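Local coordinates for putative citrate lyase (Ralstonia eutropha, PDB 3QQW), which is probably a magnesium-dependent carbon-carbon lyase of the citrate lyase family, with likely activity on (S)-citramalyl-CoA, at residues Y45-D50 against N80-A85; C53-G58 against E66-V71; G219-H224 against F249-S254; L228-A233 against W253-A258. All coordinates share one frame; numbering follows the deposited sequence.

Contact 1 of 4, residues Y45-D50 against N80-A85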
loop_
_atom_site.group_PDB
_atom_site.type_symbol
_atom_site.label_atom_id
_atom_site.label_comp_id
_atom_site.label_asym_id
_atom_site.label_seq_id
_atom_site.Cartn_x
_atom_site.Cartn_y
_atom_site.Cartn_z
ATOM N N TYR C 45 -9.729 -13.570 36.268
ATOM C CA TYR C 45 -9.157 -12.343 35.732
ATOM C C TYR C 45 -10.173 -11.252 35.447
ATOM O O TYR C 45 -9.814 -10.076 35.401
ATOM C CB TYR C 45 -8.463 -12.650 34.385
ATOM C CG TYR C 45 -7.102 -13.323 34.393
ATOM C CD1 TYR C 45 -6.500 -13.731 35.581
ATOM C CD2 TYR C 45 -6.410 -13.545 33.196
ATOM C CE1 TYR C 45 -5.241 -14.347 35.578
ATOM C CE2 TYR C 45 -5.146 -14.136 33.183
ATOM C CZ TYR C 45 -4.564 -14.533 34.372
ATOM O OH TYR C 45 -3.327 -15.130 34.303
ATOM N N GLY C 46 -11.395 -11.659 35.166
ATOM C CA GLY C 46 -12.460 -10.785 34.697
ATOM C C GLY C 46 -12.481 -10.938 33.189
ATOM O O GLY C 46 -11.495 -11.448 32.624
ATOM N N PRO C 47 -13.568 -10.522 32.486
ATOM C CA PRO C 47 -13.608 -10.725 31.024
ATOM C C PRO C 47 -12.651 -9.788 30.240
ATOM O O PRO C 47 -13.037 -9.174 29.241
ATOM C CB PRO C 47 -15.087 -10.505 30.681
ATOM C CG PRO C 47 -15.587 -9.566 31.732
ATOM C CD PRO C 47 -14.814 -9.897 32.985
ATOM N N VAL C 48 -11.369 -9.735 30.669
ATOM C CA VAL C 48 -10.270 -8.950 30.045
ATOM C C VAL C 48 -9.818 -9.648 28.766
ATOM O O VAL C 48 -9.091 -9.074 27.963
ATOM C CB VAL C 48 -9.069 -8.650 30.996
ATOM C CG1 VAL C 48 -9.512 -7.800 32.175
ATOM C CG2 VAL C 48 -8.360 -9.924 31.455
ATOM N N PHE C 49 -10.269 -10.886 28.574
ATOM C CA PHE C 49 -9.987 -11.664 27.381
ATOM C C PHE C 49 -11.221 -12.478 26.983
ATOM O O PHE C 49 -12.013 -12.890 27.848
ATOM C CB PHE C 49 -8.765 -12.583 27.571
ATOM C CG PHE C 49 -8.983 -13.750 28.510
ATOM C CD1 PHE C 49 -8.887 -13.587 29.892
ATOM C CD2 PHE C 49 -9.232 -15.023 28.010
ATOM C CE1 PHE C 49 -9.055 -14.675 30.750
ATOM C CE2 PHE C 49 -9.418 -16.107 28.876
ATOM C CZ PHE C 49 -9.314 -15.928 30.236
ATOM N N ASP C 50 -11.377 -12.684 25.667
ATOM C CA ASP C 50 -12.406 -13.529 25.109
ATOM C C ASP C 50 -11.849 -14.940 24.926
ATOM O O ASP C 50 -10.644 -15.117 24.846
ATOM C CB ASP C 50 -12.901 -12.972 23.775
ATOM C CG ASP C 50 -13.745 -11.726 23.869
ATOM O OD1 ASP C 50 -14.358 -11.493 24.953
ATOM O OD2 ASP C 50 -13.859 -11.017 22.850
ATOM N N ASN C 80 -19.737 -21.073 31.479
ATOM C CA ASN C 80 -19.518 -19.883 30.681
ATOM C C ASN C 80 -20.242 -18.759 31.395
ATOM O O ASN C 80 -21.402 -18.468 31.103
ATOM C CB ASN C 80 -19.975 -20.093 29.220
ATOM C CG ASN C 80 -19.903 -18.861 28.370
ATOM O OD1 ASN C 80 -19.308 -17.862 28.763
ATOM N ND2 ASN C 80 -20.573 -18.874 27.217
ATOM N N VAL C 81 -19.556 -18.148 32.361
ATOM C CA VAL C 81 -20.101 -17.110 33.222
ATOM C C VAL C 81 -20.228 -15.754 32.508
ATOM O O VAL C 81 -21.268 -15.118 32.599
ATOM C CB VAL C 81 -19.252 -16.988 34.518
ATOM C CG1 VAL C 81 -19.731 -15.825 35.378
ATOM C CG2 VAL C 81 -19.287 -18.291 35.313
ATOM N N HIS C 82 -19.180 -15.303 31.838
ATOM C CA HIS C 82 -19.156 -13.968 31.247
ATOM C C HIS C 82 -19.735 -13.873 29.838
ATOM O O HIS C 82 -19.932 -12.755 29.367
ATOM C CB HIS C 82 -17.728 -13.397 31.281
ATOM C CG HIS C 82 -17.293 -13.089 32.680
ATOM N ND1 HIS C 82 -17.843 -12.037 33.396
ATOM C CD2 HIS C 82 -16.420 -13.743 33.479
ATOM C CE1 HIS C 82 -17.267 -12.071 34.588
ATOM N NE2 HIS C 82 -16.419 -13.084 34.688
ATOM N N GLY C 83 -20.048 -15.005 29.205
ATOM C CA GLY C 83 -20.640 -15.030 27.872
ATOM C C GLY C 83 -19.713 -14.451 26.828
ATOM O O GLY C 83 -20.171 -13.883 25.839
ATOM N N ARG C 84 -18.405 -14.618 27.044
ATOM C CA ARG C 84 -17.331 -14.062 26.206
ATOM C C ARG C 84 -16.533 -15.181 25.591
ATOM O O ARG C 84 -15.291 -15.141 25.511
ATOM C CB ARG C 84 -16.434 -13.084 27.033
ATOM C CG ARG C 84 -17.082 -11.690 27.282
ATOM C CD ARG C 84 -17.805 -11.040 26.086
ATOM N NE ARG C 84 -16.990 -11.001 24.854
ATOM C CZ ARG C 84 -17.482 -10.820 23.627
ATOM N NH1 ARG C 84 -18.783 -10.652 23.445
ATOM N NH2 ARG C 84 -16.675 -10.822 22.571
ATOM N N ALA C 85 -17.282 -16.166 25.119
ATOM C CA ALA C 85 -16.796 -17.370 24.484
ATOM C C ALA C 85 -17.401 -17.486 23.077
ATOM O O ALA C 85 -18.621 -17.561 22.921
ATOM C CB ALA C 85 -17.163 -18.575 25.338
#
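Arg84 grips the carboxylate of Asp50 side-on with two nitrogens. NE of Arg84 reaches OD1 of Asp50 at 2.7 Å, and NH2 of Arg84 meets OD2 of Asp50 at 2.8 Å; both bonds are almost straight. Both oxygens lie close to the guanidinium plane, yet the carboxylate itself is turned 50° against it, and each oxygen is approached from above the carboxylate plane. Bends at chi2 and chi3 of Arg84 (-43° and -51°) turn the guanidinium so that its NE and NH2 edge faces the acid. OD2 of Asp50 has a second partner in Arg251, so the buried carboxylate sits between two arginines, which probably keeps it ionised. Asp50 lies on strand 49-54 of the TIM barrel, whereas Arg84 ends the loop that leads from helix 64-76 into strand 85-88; the pair therefore ties the starts of two neighbouring parallel strands together. Alongside it, CA of Asp50 approaches O of Arg84 at 3.3 Å, a CA-H...O contact. Farther out, Pro47, the centre of an inverse gamma turn, lays its ring over one face of His82, a CH-pi contact with CD of Pro47 3.8 Å from the imidazole centroid. Val81 CG1 lies over the other face. CB of Pro47 also touches CG of Arg84, at 4.1 Å.

Contact 2 of 4, residues C53-G58 against E66-V71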
loop_
_atom_site.group_PDB
_atom_site.type_symbol
_atom_site.label_atom_id
_atom_site.label_comp_id
_atom_site.label_asym_id
_atom_site.label_seq_id
_atom_site.Cartn_x
_atom_site.Cartn_y
_atom_site.Cartn_z
ATOM N N CYS C 53 -13.389 -21.040 21.188
ATOM C CA CYS C 53 -13.452 -22.501 21.169
ATOM C C CYS C 53 -13.122 -22.898 19.776
ATOM O O CYS C 53 -13.836 -22.558 18.825
ATOM C CB CYS C 53 -14.821 -23.005 21.605
ATOM S SG CYS C 53 -15.373 -22.323 23.176
ATOM N N ASP C 54 -11.939 -23.436 19.630
ATOM C CA ASP C 54 -11.410 -23.758 18.333
ATOM C C ASP C 54 -11.985 -25.066 17.776
ATOM O O ASP C 54 -11.762 -26.093 18.367
ATOM C CB ASP C 54 -9.888 -23.816 18.422
ATOM C CG ASP C 54 -9.212 -23.576 17.089
ATOM O OD1 ASP C 54 -9.921 -23.582 16.048
ATOM O OD2 ASP C 54 -7.982 -23.389 17.079
ATOM N N CYS C 55 -12.731 -25.019 16.658
ATOM C CA CYS C 55 -13.254 -26.212 15.965
ATOM C C CYS C 55 -12.267 -26.564 14.911
ATOM O O CYS C 55 -11.758 -27.687 14.919
ATOM C CB CYS C 55 -14.646 -25.990 15.371
ATOM S SG CYS C 55 -15.981 -25.996 16.590
ATOM N N GLU C 56 -11.920 -25.544 14.072
ATOM C CA GLU C 56 -10.965 -25.546 12.964
ATOM C C GLU C 56 -9.726 -26.389 13.261
ATOM O O GLU C 56 -9.447 -27.327 12.503
ATOM C CB GLU C 56 -10.542 -24.110 12.608
ATOM C CG GLU C 56 -10.217 -23.947 11.139
ATOM C CD GLU C 56 -8.853 -23.388 10.790
ATOM O OE1 GLU C 56 -8.378 -22.454 11.481
ATOM O OE2 GLU C 56 -8.288 -23.844 9.769
ATOM N N ASP C 57 -8.997 -26.068 14.357
ATOM C CA ASP C 57 -7.805 -26.816 14.770
ATOM C C ASP C 57 -8.174 -27.909 15.779
ATOM O O ASP C 57 -7.582 -28.996 15.728
ATOM C CB ASP C 57 -6.710 -25.891 15.358
ATOM C CG ASP C 57 -5.959 -24.990 14.379
ATOM O OD1 ASP C 57 -6.136 -25.161 13.145
ATOM O OD2 ASP C 57 -5.177 -24.124 14.848
ATOM N N GLY C 58 -9.142 -27.619 16.660
ATOM C CA GLY C 58 -9.593 -28.524 17.714
ATOM C C GLY C 58 -10.115 -29.880 17.268
ATOM O O GLY C 58 -9.675 -30.916 17.784
ATOM N N GLU C 66 -19.109 -34.128 16.698
ATOM C CA GLU C 66 -18.853 -34.384 18.105
ATOM C C GLU C 66 -18.155 -33.181 18.794
ATOM O O GLU C 66 -18.541 -32.799 19.908
ATOM C CB GLU C 66 -18.001 -35.653 18.227
ATOM C CG GLU C 66 -17.734 -36.125 19.648
ATOM C CD GLU C 66 -16.705 -37.233 19.797
ATOM O OE1 GLU C 66 -16.420 -37.937 18.799
ATOM O OE2 GLU C 66 -16.193 -37.400 20.929
ATOM N N HIS C 67 -17.150 -32.593 18.127
ATOM C CA HIS C 67 -16.388 -31.461 18.631
ATOM C C HIS C 67 -17.225 -30.205 18.676
ATOM O O HIS C 67 -17.155 -29.482 19.682
ATOM C CB HIS C 67 -15.142 -31.231 17.795
ATOM C CG HIS C 67 -14.138 -30.388 18.503
ATOM N ND1 HIS C 67 -14.168 -28.994 18.425
ATOM C CD2 HIS C 67 -13.098 -30.761 19.280
ATOM C CE1 HIS C 67 -13.162 -28.578 19.169
ATOM N NE2 HIS C 67 -12.473 -29.605 19.679
ATOM N N ALA C 68 -18.031 -29.937 17.609
ATOM C CA ALA C 68 -18.928 -28.755 17.584
ATOM C C ALA C 68 -20.026 -28.889 18.673
ATOM O O ALA C 68 -20.355 -27.909 19.332
ATOM C CB ALA C 68 -19.545 -28.569 16.202
ATOM N N GLU C 69 -20.516 -30.110 18.915
ATOM C CA GLU C 69 -21.502 -30.394 19.962
ATOM C C GLU C 69 -20.950 -30.091 21.341
ATOM O O GLU C 69 -21.670 -29.557 22.189
ATOM C CB GLU C 69 -21.963 -31.859 19.894
ATOM C CG GLU C 69 -23.012 -32.085 18.815
ATOM C CD GLU C 69 -23.337 -33.522 18.482
ATOM O OE1 GLU C 69 -22.703 -34.431 19.062
ATOM O OE2 GLU C 69 -24.218 -33.740 17.620
HETATM N N MSE C 70 -19.668 -30.434 21.567
HETATM C CA MSE C 70 -19.001 -30.165 22.842
HETATM C C MSE C 70 -18.856 -28.637 22.978
HETATM O O MSE C 70 -19.185 -28.094 24.029
HETATM C CB MSE C 70 -17.632 -30.906 22.899
HETATM C CG MSE C 70 -16.776 -30.562 24.106
HETATM SE SE MSE C 70 -15.808 -28.887 23.866
HETATM C CE MSE C 70 -14.292 -29.488 22.664
ATOM N N VAL C 71 -18.431 -27.945 21.889
ATOM C CA VAL C 71 -18.221 -26.487 21.890
ATOM C C VAL C 71 -19.556 -25.795 22.246
ATOM O O VAL C 71 -19.600 -25.037 23.213
ATOM C CB VAL C 71 -17.610 -26.001 20.538
ATOM C CG1 VAL C 71 -17.783 -24.494 20.322
ATOM C CG2 VAL C 71 -16.147 -26.401 20.418
#
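The imidazole of His67 meets the loop after strand 49-54 through both a face and an edge. The carbonyl carbon of Gly58 lies over one face, offset toward the rim, with C of Gly58 3.4 Å from NE2 of His67. At the edge, CE1 of the same ring points to the backbone O of Asp54, near the ring plane, and SG of Cys55 also lies at the rim, 4.0 Å from ND1 of His67. A chi1 of -162° swings the ring out from the helix toward this loop. The selenomethionine Met70, one helical turn on, puts its CE over the opposite face, so the ring is held between its own helix and the loop. Next to Met70 in the helix, Val71 divides its two methyls: CG1 packs on CB of Cys53 at 3.6 Å, while CG2 reaches SG of Cys55 at 3.9 Å. Cys55 also rests its sulfur against Ala68. Together these residues seat helix 64-76 on strand 49-54 within a beta-alpha-beta unit of the barrel. Behind the first shell, NE2 of His67 is hydrogen-bonded to O of Gly30, which fixes the rotation of the ring. The loop is shaped by an Asx motif in which N of Asp57 donates to OD1 of Asp54 at 3.1 Å. OD2 of Asp54 forms a salt bridge with Arg88, a predicted substrate-binding residue. Apolar and sulfur contacts thus secure the helix side, while the carboxylate of Asp54 is engaged by Arg88, which it probably helps to position.

Contact 3 of 4, residues G219-H224 against F249-S254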
loop_
_atom_site.group_PDB
_atom_site.type_symbol
_atom_site.label_atom_id
_atom_site.label_comp_id
_atom_site.label_asym_id
_atom_site.label_seq_id
_atom_site.Cartn_x
_atom_site.Cartn_y
_atom_site.Cartn_z
ATOM N N GLY C 219 -14.937 0.748 11.073
ATOM C CA GLY C 219 -15.305 0.570 12.481
ATOM C C GLY C 219 -15.183 -0.865 12.951
ATOM O O GLY C 219 -16.039 -1.364 13.684
ATOM N N ILE C 220 -14.132 -1.545 12.490
ATOM C CA ILE C 220 -13.845 -2.933 12.839
ATOM C C ILE C 220 -12.545 -2.950 13.616
ATOM O O ILE C 220 -11.635 -2.185 13.311
ATOM C CB ILE C 220 -13.802 -3.835 11.561
ATOM C CG1 ILE C 220 -15.212 -3.928 10.910
ATOM C CG2 ILE C 220 -13.266 -5.219 11.854
ATOM C CD1 ILE C 220 -15.189 -4.391 9.502
ATOM N N VAL C 221 -12.469 -3.816 14.625
ATOM C CA VAL C 221 -11.279 -3.990 15.429
ATOM C C VAL C 221 -10.245 -4.842 14.644
ATOM O O VAL C 221 -10.550 -5.979 14.254
ATOM C CB VAL C 221 -11.622 -4.623 16.817
ATOM C CG1 VAL C 221 -10.370 -5.115 17.537
ATOM C CG2 VAL C 221 -12.395 -3.639 17.683
ATOM N N PRO C 222 -9.007 -4.336 14.433
ATOM C CA PRO C 222 -7.981 -5.193 13.807
ATOM C C PRO C 222 -7.272 -6.017 14.896
ATOM O O PRO C 222 -6.826 -5.455 15.889
ATOM C CB PRO C 222 -7.056 -4.188 13.111
ATOM C CG PRO C 222 -7.353 -2.831 13.783
ATOM C CD PRO C 222 -8.463 -3.010 14.782
ATOM N N ALA C 223 -7.199 -7.359 14.727
ATOM C CA ALA C 223 -6.555 -8.232 15.700
ATOM C C ALA C 223 -5.289 -8.862 15.144
ATOM O O ALA C 223 -5.208 -9.234 13.963
ATOM C CB ALA C 223 -7.506 -9.298 16.184
ATOM N N HIS C 224 -4.261 -8.897 16.014
ATOM C CA HIS C 224 -2.942 -9.395 15.672
ATOM C C HIS C 224 -2.809 -10.884 15.964
ATOM O O HIS C 224 -3.470 -11.402 16.849
ATOM C CB HIS C 224 -1.887 -8.594 16.437
ATOM C CG HIS C 224 -0.495 -8.761 15.895
ATOM N ND1 HIS C 224 0.479 -9.432 16.607
ATOM C CD2 HIS C 224 0.040 -8.328 14.727
ATOM C CE1 HIS C 224 1.556 -9.417 15.838
ATOM N NE2 HIS C 224 1.342 -8.764 14.703
ATOM N N PHE C 249 -3.046 -2.256 15.733
ATOM C CA PHE C 249 -3.832 -3.405 16.185
ATOM C C PHE C 249 -4.371 -3.079 17.563
ATOM O O PHE C 249 -3.703 -2.373 18.323
ATOM C CB PHE C 249 -2.995 -4.686 16.202
ATOM C CG PHE C 249 -2.688 -5.226 14.828
ATOM C CD1 PHE C 249 -3.550 -6.118 14.208
ATOM C CD2 PHE C 249 -1.515 -4.886 14.177
ATOM C CE1 PHE C 249 -3.235 -6.679 12.964
ATOM C CE2 PHE C 249 -1.211 -5.431 12.924
ATOM C CZ PHE C 249 -2.071 -6.321 12.324
ATOM N N LEU C 250 -5.605 -3.536 17.870
ATOM C CA LEU C 250 -6.287 -3.214 19.119
ATOM C C LEU C 250 -6.657 -4.466 19.892
ATOM O O LEU C 250 -7.322 -4.418 20.946
ATOM C CB LEU C 250 -7.551 -2.417 18.744
ATOM C CG LEU C 250 -7.330 -1.008 18.192
ATOM C CD1 LEU C 250 -8.634 -0.397 17.758
ATOM C CD2 LEU C 250 -6.657 -0.124 19.226
ATOM N N ARG C 251 -6.237 -5.601 19.348
ATOM C CA ARG C 251 -6.496 -6.921 19.906
ATOM C C ARG C 251 -5.391 -7.859 19.440
ATOM O O ARG C 251 -4.721 -7.587 18.443
ATOM C CB ARG C 251 -7.873 -7.395 19.437
ATOM C CG ARG C 251 -8.437 -8.646 20.066
ATOM C CD ARG C 251 -9.907 -8.616 19.703
ATOM N NE ARG C 251 -10.591 -9.893 19.835
ATOM C CZ ARG C 251 -11.486 -10.161 20.774
ATOM N NH1 ARG C 251 -11.758 -9.268 21.709
ATOM N NH2 ARG C 251 -12.123 -11.319 20.780
HETATM N N MSE C 252 -5.195 -8.963 20.176
HETATM C CA MSE C 252 -4.213 -9.968 19.830
HETATM C C MSE C 252 -4.627 -11.295 20.370
HETATM O O MSE C 252 -5.090 -11.386 21.508
HETATM C CB MSE C 252 -2.837 -9.585 20.382
HETATM C CG MSE C 252 -1.717 -10.387 19.778
HETATM SE SE MSE C 252 -0.055 -9.619 20.296
HETATM C CE MSE C 252 1.039 -11.229 20.266
ATOM N N TRP C 253 -4.376 -12.338 19.585
ATOM C CA TRP C 253 -4.652 -13.716 19.961
ATOM C C TRP C 253 -3.676 -14.221 21.017
ATOM O O TRP C 253 -2.518 -13.811 21.062
ATOM C CB TRP C 253 -4.575 -14.614 18.728
ATOM C CG TRP C 253 -5.731 -14.510 17.779
ATOM C CD1 TRP C 253 -6.669 -13.520 17.720
ATOM C CD2 TRP C 253 -6.059 -15.438 16.737
ATOM N NE1 TRP C 253 -7.575 -13.783 16.721
ATOM C CE2 TRP C 253 -7.234 -14.964 16.108
ATOM C CE3 TRP C 253 -5.519 -16.675 16.324
ATOM C CZ2 TRP C 253 -7.848 -15.649 15.044
ATOM C CZ3 TRP C 253 -6.138 -17.360 15.282
ATOM C CH2 TRP C 253 -7.267 -16.832 14.633
ATOM N N SER C 254 -4.137 -15.174 21.816
ATOM C CA SER C 254 -3.360 -15.876 22.818
ATOM C C SER C 254 -3.551 -17.381 22.636
ATOM O O SER C 254 -4.673 -17.824 22.375
ATOM C CB SER C 254 -3.795 -15.448 24.213
ATOM O OG SER C 254 -3.296 -16.344 25.188
#
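Strands 221-224 and 251-254 run parallel, their axes at 37°, and are joined by backbone bonds from N of His224 to O of Arg251 (2.8 Å) and from N of Trp253 to O of His224 (3.0 Å), with N of Leu250 donating to O of Pro222 just before. These are the seventh and eighth strands of the TIM barrel. On the face carrying His224, the imidazole turns its edge to the ring of Phe249 in a T-shaped pair, the planes 72° apart and CD2 of His224 lying 3.6 Å from CE2 of Phe249. CB of His224 adds a CH-pi contact over the same ring face. Elsewhere on its rim the imidazole meets Met252, which runs alongside it, SE lying 3.7 Å from ND1 of His224. On the other face, CB of Ala223 packs against CB of Arg251 at 3.8 Å, and CG1 of Val221 touches the same CB. The two faces thus differ in chemistry: the rotation of the His224 ring is probably restrained by these neighbours and by the hydrogen bond of NE2 with Lys208, whereas the extended Arg251 forms salt bridges with Glu26 and Asp50 on the first two strands, probably balancing their charge.

Contact 4 of 4, residues L228-A233 against W253-A258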
loop_
_atom_site.group_PDB
_atom_site.type_symbol
_atom_site.label_atom_id
_atom_site.label_comp_id
_atom_site.label_asym_id
_atom_site.label_seq_id
_atom_site.Cartn_x
_atom_site.Cartn_y
_atom_site.Cartn_z
ATOM N N LEU C 228 4.791 -16.433 19.313
ATOM C CA LEU C 228 5.195 -17.848 19.351
ATOM C C LEU C 228 5.923 -18.207 20.674
ATOM O O LEU C 228 6.012 -19.389 21.028
ATOM C CB LEU C 228 6.016 -18.231 18.104
ATOM C CG LEU C 228 5.194 -18.178 16.795
ATOM C CD1 LEU C 228 6.063 -18.295 15.596
ATOM C CD2 LEU C 228 4.061 -19.220 16.760
ATOM N N ASN C 229 6.354 -17.181 21.431
ATOM C CA ASN C 229 6.918 -17.341 22.758
ATOM C C ASN C 229 5.746 -17.460 23.718
ATOM O O ASN C 229 4.957 -16.523 23.866
ATOM C CB ASN C 229 7.836 -16.180 23.108
ATOM C CG ASN C 229 8.713 -16.489 24.286
ATOM O OD1 ASN C 229 8.240 -16.928 25.343
ATOM N ND2 ASN C 229 10.017 -16.282 24.115
ATOM N N LEU C 230 5.590 -18.632 24.324
ATOM C CA LEU C 230 4.438 -18.957 25.158
ATOM C C LEU C 230 4.496 -18.439 26.576
ATOM O O LEU C 230 3.426 -18.203 27.141
ATOM C CB LEU C 230 4.241 -20.482 25.200
ATOM C CG LEU C 230 3.934 -21.176 23.859
ATOM C CD1 LEU C 230 3.635 -22.641 24.060
ATOM C CD2 LEU C 230 2.767 -20.533 23.150
ATOM N N LYS C 231 5.701 -18.305 27.182
ATOM C CA LYS C 231 5.782 -17.949 28.604
ATOM C C LYS C 231 6.596 -16.682 28.942
ATOM O O LYS C 231 6.419 -16.158 30.048
ATOM C CB LYS C 231 6.349 -19.140 29.405
ATOM C CG LYS C 231 5.439 -20.379 29.411
ATOM C CD LYS C 231 6.233 -21.659 29.639
ATOM C CE LYS C 231 5.347 -22.880 29.686
ATOM N NZ LYS C 231 6.117 -24.103 30.012
ATOM N N ASP C 232 7.489 -16.200 28.040
ATOM C CA ASP C 232 8.302 -15.012 28.334
ATOM C C ASP C 232 7.452 -13.752 28.157
ATOM O O ASP C 232 7.237 -13.315 27.028
ATOM C CB ASP C 232 9.585 -14.972 27.471
ATOM C CG ASP C 232 10.643 -13.957 27.858
ATOM O OD1 ASP C 232 10.279 -12.883 28.391
ATOM O OD2 ASP C 232 11.830 -14.190 27.537
ATOM N N ALA C 233 6.985 -13.170 29.289
ATOM C CA ALA C 233 6.121 -11.982 29.338
ATOM C C ALA C 233 6.698 -10.781 28.581
ATOM O O ALA C 233 5.944 -10.112 27.877
ATOM C CB ALA C 233 5.823 -11.587 30.771
ATOM N N TRP C 253 -4.376 -12.338 19.585
ATOM C CA TRP C 253 -4.652 -13.716 19.961
ATOM C C TRP C 253 -3.676 -14.221 21.017
ATOM O O TRP C 253 -2.518 -13.811 21.062
ATOM C CB TRP C 253 -4.575 -14.614 18.728
ATOM C CG TRP C 253 -5.731 -14.510 17.779
ATOM C CD1 TRP C 253 -6.669 -13.520 17.720
ATOM C CD2 TRP C 253 -6.059 -15.438 16.737
ATOM N NE1 TRP C 253 -7.575 -13.783 16.721
ATOM C CE2 TRP C 253 -7.234 -14.964 16.108
ATOM C CE3 TRP C 253 -5.519 -16.675 16.324
ATOM C CZ2 TRP C 253 -7.848 -15.649 15.044
ATOM C CZ3 TRP C 253 -6.138 -17.360 15.282
ATOM C CH2 TRP C 253 -7.267 -16.832 14.633
ATOM N N SER C 254 -4.137 -15.174 21.816
ATOM C CA SER C 254 -3.360 -15.876 22.818
ATOM C C SER C 254 -3.551 -17.381 22.636
ATOM O O SER C 254 -4.673 -17.824 22.375
ATOM C CB SER C 254 -3.795 -15.448 24.213
ATOM O OG SER C 254 -3.296 -16.344 25.188
ATOM N N ILE C 255 -2.479 -18.160 22.783
ATOM C CA ILE C 255 -2.558 -19.623 22.676
ATOM C C ILE C 255 -2.093 -20.285 23.972
ATOM O O ILE C 255 -2.211 -21.498 24.116
ATOM C CB ILE C 255 -1.817 -20.197 21.450
ATOM C CG1 ILE C 255 -0.395 -19.594 21.291
ATOM C CG2 ILE C 255 -2.701 -20.069 20.208
ATOM C CD1 ILE C 255 0.545 -20.324 20.315
ATOM N N TYR C 256 -1.591 -19.493 24.915
ATOM C CA TYR C 256 -1.137 -19.983 26.215
ATOM C C TYR C 256 -1.558 -18.971 27.302
ATOM O O TYR C 256 -1.420 -17.767 27.089
ATOM C CB TYR C 256 0.376 -20.256 26.220
ATOM C CG TYR C 256 0.789 -21.163 27.355
ATOM C CD1 TYR C 256 0.522 -22.532 27.314
ATOM C CD2 TYR C 256 1.404 -20.649 28.498
ATOM C CE1 TYR C 256 0.874 -23.369 28.369
ATOM C CE2 TYR C 256 1.746 -21.476 29.566
ATOM C CZ TYR C 256 1.487 -22.839 29.494
ATOM O OH TYR C 256 1.833 -23.698 30.515
ATOM N N PRO C 257 -2.106 -19.425 28.449
ATOM C CA PRO C 257 -2.612 -18.476 29.456
ATOM C C PRO C 257 -1.620 -17.408 29.922
ATOM O O PRO C 257 -2.038 -16.305 30.267
ATOM C CB PRO C 257 -3.004 -19.386 30.619
ATOM C CG PRO C 257 -3.399 -20.665 29.953
ATOM C CD PRO C 257 -2.385 -20.820 28.853
ATOM N N ALA C 258 -0.324 -17.716 29.919
ATOM C CA ALA C 258 0.717 -16.790 30.350
ATOM C C ALA C 258 0.814 -15.561 29.413
ATOM O O ALA C 258 1.397 -14.557 29.799
ATOM C CB ALA C 258 2.049 -17.517 30.427
#
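O of Leu230 and CG of Lys231 approach the phenol ring of Tyr256 obliquely, while CD of Pro257, the next residue, lies over one face, 3.5 Å above the ring plane of Tyr256 and offset toward the rim. Both sides of the contact are loops following the seventh and eighth strands of the TIM barrel, 221-224 and 251-254, at the strand ends where barrels of this fold carry their active sites. Lys231 runs its extended chain obliquely across the tyrosine, CE of Lys231 coming 3.7 Å from OH of Tyr256. Leu230 packs through CD2, which meets CD1 of Ile255 at 3.6 Å, the two side chains crossing at about a right angle, and also rests on CB of Tyr256. Ile255 holds CG1 between its backbone N and carbonyl carbon (chi1 47°), which brings CD1 to the leucine. An Asx motif shapes the 228-233 loop, N of Asp232 donating to OD1 of Asn229 at 2.9 Å, just before helix 233-247 begins with Asp232 as its N-cap. Gln259 links the loops as well, binding O of Asn229 and N of Ile255. Beyond Pro257, CB of Ala258 comes 3.6 Å from O of Leu230.

All four contacts belong to one closed eight-stranded parallel barrel. Contacts 1 and 2 lie early in the chain and share strand 49-54, with contact 2 nested inside the loop that contact 1 closes; their centres are about 18 Å apart. Contacts 3 and 4 follow later, end on the same strand, 251-254, and have centres about 16 Å apart. The first and last parts of the barrel meet where Asp50 of contact 1 forms a salt bridge with Arg251 of contact 3, across strand 25-29, which lies between their strands. Side chains of contacts 2 and 3 come within about 3 Å of Arg88, a predicted substrate-binding residue, and Ile255 of contact 4 within about 7 Å, consistent with active-site loops.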